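Local coordinates for protein UDP-glucose:anthocyanidin 3-O-glucosyltransferase (Clitoria ternatea, PDB 4REL) that is a plant glycosyltransferase of the GT-B fold, built of two Rossmann-like domains facing each other across a cleft, at residues N77-E80 with K81-F85. Numbering follows the deposited sequence.
With KMP (3,5,7-trihydroxy-2-(4-hydroxyphenyl)-4H-chromen-4-one), chain B.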
ATOM      1  N   ASN A  77     -10.684  16.028  -5.249  1.00 23.02           N
ATOM      2  CA  ASN A  77     -10.092  15.716  -3.965  1.00 25.86           C
ATOM      3  C   ASN A  77     -10.235  14.222  -3.716  1.00 26.74           C
ATOM      4  O   ASN A  77     -11.252  13.617  -4.076  1.00 27.75           O
ATOM      5  CB  ASN A  77     -10.700  16.562  -2.846  1.00 33.92           C
ATOM      6  CG  ASN A  77     -11.972  15.973  -2.289  1.00 35.09           C
ATOM      7  OD1 ASN A  77     -11.939  15.126  -1.393  1.00 39.39           O
ATOM      8  ND2 ASN A  77     -13.103  16.438  -2.795  1.00 29.34           N
ATOM      9  N   PRO A  78      -9.212  13.619  -3.105  1.00 24.65           N
ATOM     10  CA  PRO A  78      -9.066  12.161  -3.122  1.00 25.12           C
ATOM     11  C   PRO A  78     -10.076  11.413  -2.258  1.00 21.13           C
ATOM     12  O   PRO A  78     -10.040  10.190  -2.240  1.00 21.23           O
ATOM     13  CB  PRO A  78      -7.659  11.958  -2.555  1.00 30.56           C
ATOM     14  CG  PRO A  78      -7.493  13.102  -1.599  1.00 29.36           C
ATOM     15  CD  PRO A  78      -8.196  14.266  -2.252  1.00 28.05           C
ATOM     16  N   ILE A  79     -10.950  12.116  -1.548  1.00 14.11           N
ATOM     17  CA  ILE A  79     -11.851  11.429  -0.631  1.00 13.62           C
ATOM     18  C   ILE A  79     -13.260  11.269  -1.197  1.00 12.75           C
ATOM     19  O   ILE A  79     -13.969  10.319  -0.851  1.00 11.58           O
ATOM     20  CB  ILE A  79     -11.911  12.132   0.735  1.00 16.32           C
ATOM     21  CG1 ILE A  79     -10.497  12.309   1.296  1.00 18.66           C
ATOM     22  CG2 ILE A  79     -12.722  11.319   1.732  1.00 18.63           C
ATOM     23  CD1 ILE A  79      -9.742  10.996   1.430  1.00 16.62           C
ATOM     24  N   GLU A  80     -13.672  12.191  -2.062  1.00 11.66           N
ATOM     25  CA  GLU A  80     -15.060  12.187  -2.539  1.00 10.13           C
ATOM     26  C   GLU A  80     -15.510  10.861  -3.147  1.00 11.44           C
ATOM     27  O   GLU A  80     -16.551  10.321  -2.760  1.00 10.39           O
ATOM     28  CB  GLU A  80     -15.337  13.315  -3.533  1.00  9.66           C
ATOM     29  CG  GLU A  80     -16.771  13.242  -4.048  1.00 11.08           C
ATOM     30  CD  GLU A  80     -17.241  14.503  -4.731  1.00 16.01           C
ATOM     31  OE1 GLU A  80     -16.501  15.508  -4.719  1.00 15.45           O
ATOM     32  OE2 GLU A  80     -18.357  14.478  -5.292  1.00 20.98           O
ATOM     33  N   LYS A  81     -14.736  10.324  -4.088  1.00  9.53           N
ATOM     34  CA  LYS A  81     -15.145   9.074  -4.724  1.00 10.86           C
ATOM     35  C   LYS A  81     -15.169   7.914  -3.741  1.00 12.76           C
ATOM     36  O   LYS A  81     -15.968   6.978  -3.901  1.00 11.00           O
ATOM     37  CB  LYS A  81     -14.264   8.746  -5.933  1.00 12.53           C
ATOM     38  CG  LYS A  81     -14.569   9.624  -7.149  1.00 14.59           C
ATOM     39  CD  LYS A  81     -13.579   9.371  -8.272  1.00 18.04           C
ATOM     40  CE  LYS A  81     -14.032  10.043  -9.556  1.00 23.84           C
ATOM     41  NZ  LYS A  81     -12.980   9.966 -10.604  1.00 23.51           N
ATOM     42  N   LEU A  82     -14.304   7.969  -2.731  1.00 10.85           N
ATOM     43  CA  LEU A  82     -14.303   6.951  -1.675  1.00 10.69           C
ATOM     44  C   LEU A  82     -15.612   7.013  -0.891  1.00 12.29           C
ATOM     45  O   LEU A  82     -16.253   5.988  -0.659  1.00  9.77           O
ATOM     46  CB  LEU A  82     -13.126   7.117  -0.704  1.00 13.94           C
ATOM     47  CG  LEU A  82     -11.710   7.407  -1.198  1.00 20.17           C
ATOM     48  CD1 LEU A  82     -10.718   7.305  -0.046  1.00 19.91           C
ATOM     49  CD2 LEU A  82     -11.296   6.502  -2.320  1.00 16.71           C
ATOM     50  N   ASP A  83     -15.995   8.213  -0.459  1.00 11.52           N
ATOM     51  CA  ASP A  83     -17.270   8.388   0.241  1.00  9.04           C
ATOM     52  C   ASP A  83     -18.447   7.887  -0.598  1.00 14.28           C
ATOM     53  O   ASP A  83     -19.340   7.201  -0.091  1.00 11.78           O
ATOM     54  CB  ASP A  83     -17.512   9.869   0.552  1.00 10.33           C
ATOM     55  CG  ASP A  83     -16.578  10.423   1.625  1.00 15.77           C
ATOM     56  OD1 ASP A  83     -16.033   9.646   2.432  1.00 12.15           O
ATOM     57  OD2 ASP A  83     -16.415  11.661   1.675  1.00 17.05           O
ATOM     58  N   LEU A  84     -18.464   8.265  -1.876  1.00 10.30           N
ATOM     59  CA  LEU A  84     -19.592   7.922  -2.748  1.00  8.50           C
ATOM     60  C   LEU A  84     -19.725   6.416  -2.902  1.00  8.25           C
ATOM     61  O   LEU A  84     -20.835   5.877  -2.838  1.00  9.29           O
ATOM     62  CB  LEU A  84     -19.475   8.616  -4.114  1.00  8.70           C
ATOM     63  CG  LEU A  84     -19.723  10.133  -4.097  1.00  9.27           C
ATOM     64  CD1 LEU A  84     -19.449  10.757  -5.463  1.00 14.74           C
ATOM     65  CD2 LEU A  84     -21.160  10.443  -3.662  1.00 15.16           C
ATOM     66  N   PHE A  85     -18.604   5.723  -3.080  1.00  8.89           N
ATOM     67  CA  PHE A  85     -18.673   4.263  -3.121  1.00  8.30           C
ATOM     68  C   PHE A  85     -19.129   3.685  -1.785  1.00  9.13           C
ATOM     69  O   PHE A  85     -19.988   2.814  -1.746  1.00 10.50           O
ATOM     70  CB  PHE A  85     -17.335   3.623  -3.498  1.00  9.26           C
ATOM     71  CG  PHE A  85     -17.362   2.122  -3.408  1.00  4.92           C
ATOM     72  CD1 PHE A  85     -18.050   1.375  -4.361  1.00  7.05           C
ATOM     73  CD2 PHE A  85     -16.749   1.466  -2.355  1.00  6.82           C
ATOM     74  CE1 PHE A  85     -18.100  -0.003  -4.277  1.00  9.60           C
ATOM     75  CE2 PHE A  85     -16.800   0.079  -2.257  1.00  7.50           C
ATOM     76  CZ  PHE A  85     -17.468  -0.655  -3.222  1.00 11.51           C
TER
HETATM   77  C1  KMP B1001      -5.268   5.894   6.683  1.00 19.06           C
HETATM   78  C2  KMP B1001      -4.874   4.914   5.789  1.00 21.94           C
HETATM   79  C3  KMP B1001      -5.245   5.058   4.364  1.00 18.97           C
HETATM   80  C4  KMP B1001      -6.017   6.241   3.936  1.00 20.39           C
HETATM   81  C5  KMP B1001      -6.370   7.169   4.908  1.00 19.25           C
HETATM   82  C6  KMP B1001      -6.002   6.996   6.245  1.00 19.88           C
HETATM   83  C9  KMP B1001      -4.849   4.042   3.362  1.00 24.66           C
HETATM   84  C10 KMP B1001      -5.264   4.264   1.958  1.00 23.50           C
HETATM   85  C11 KMP B1001      -6.052   5.496   1.628  1.00 23.32           C
HETATM   86  C14 KMP B1001      -6.510   5.802   0.236  1.00 25.63           C
HETATM   87  C15 KMP B1001      -6.476   4.853  -0.783  1.00 29.35           C
HETATM   88  C16 KMP B1001      -6.906   5.175  -2.061  1.00 32.35           C
HETATM   89  C17 KMP B1001      -7.371   6.451  -2.333  1.00 33.15           C
HETATM   90  C18 KMP B1001      -7.412   7.404  -1.324  1.00 32.06           C
HETATM   91  C19 KMP B1001      -6.985   7.077  -0.044  1.00 27.69           C
HETATM   92  O12 KMP B1001      -6.377   6.404   2.618  1.00 22.88           O
HETATM   93  O13 KMP B1001      -4.187   3.033   3.703  1.00 26.23           O
HETATM   94  O24 KMP B1001      -7.789   6.763  -3.592  1.00 37.97           O
HETATM   95  O27 KMP B1001      -4.898   3.342   1.025  1.00 23.83           O
HETATM   96  O29 KMP B1001      -6.376   7.937   7.154  1.00 21.39           O
HETATM   97  O30 KMP B1001      -4.158   3.829   6.195  1.00 26.17           O
HETATM   98  O   HOH W   1     -12.297  11.435  -5.149  1.00 15.48           O
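The capped first turn of helix 80-86, beside the ligand pocket, brings Ile-79 against Leu-82 and Asp-83, and Glu-80 against Leu-84. Two i to i+4 backbone bonds run through it: Asp-83 N gives to Ile-79 O at 2.9 Å, nearly straight, and Leu-84 N to Glu-80 O at the same length. Asn-77 caps the start. Its OD1 takes Ile-79 N at 3.2 Å, the donor standing well above the amide carbonyl plane, and more weakly Glu-80 N. A water accepts from Lys-81 N (2.9 Å) and donates to Asn-77 O, so a further first-turn N-H is satisfied by solvent. With CG2 anti to its backbone N (CG1 at chi1 -53°), Ile-79 lays that methyl against the carboxylate of Asp-83, 3.7 Å from OD2, while its other branch ends with CD1 4.1 Å from Leu-82 CD1. The OD1 of that carboxylate accepts from Phe-192 N, tying the helix start to helix 191-197, whose Phe-192 also touches Ile-79 and Leu-82. Glu-80, extended with CG anti to the backbone N (chi1 178°), lies alongside Leu-84, pointing the same way; Leu-84 CD1 meets its CG and OE2. Both carboxylate oxygens are engaged in the preceding loop, OE1 by Ala-75 N and OE2 by His-72 NE2, which fixes the rotation of the group. Leu-82 tucks CG against Pro-78 O at 3.4 Å and sends CD1 to C18 of KMP at 3.5 Å, with CD2 near the phenol oxygen O24. Pro-78 and Leu-82 thus line the hydroxyphenyl end of KMP, and the whole is an Asn-capped helix N-terminus that contributes two residues to the KMP pocket of a GT-B glycosyltransferase.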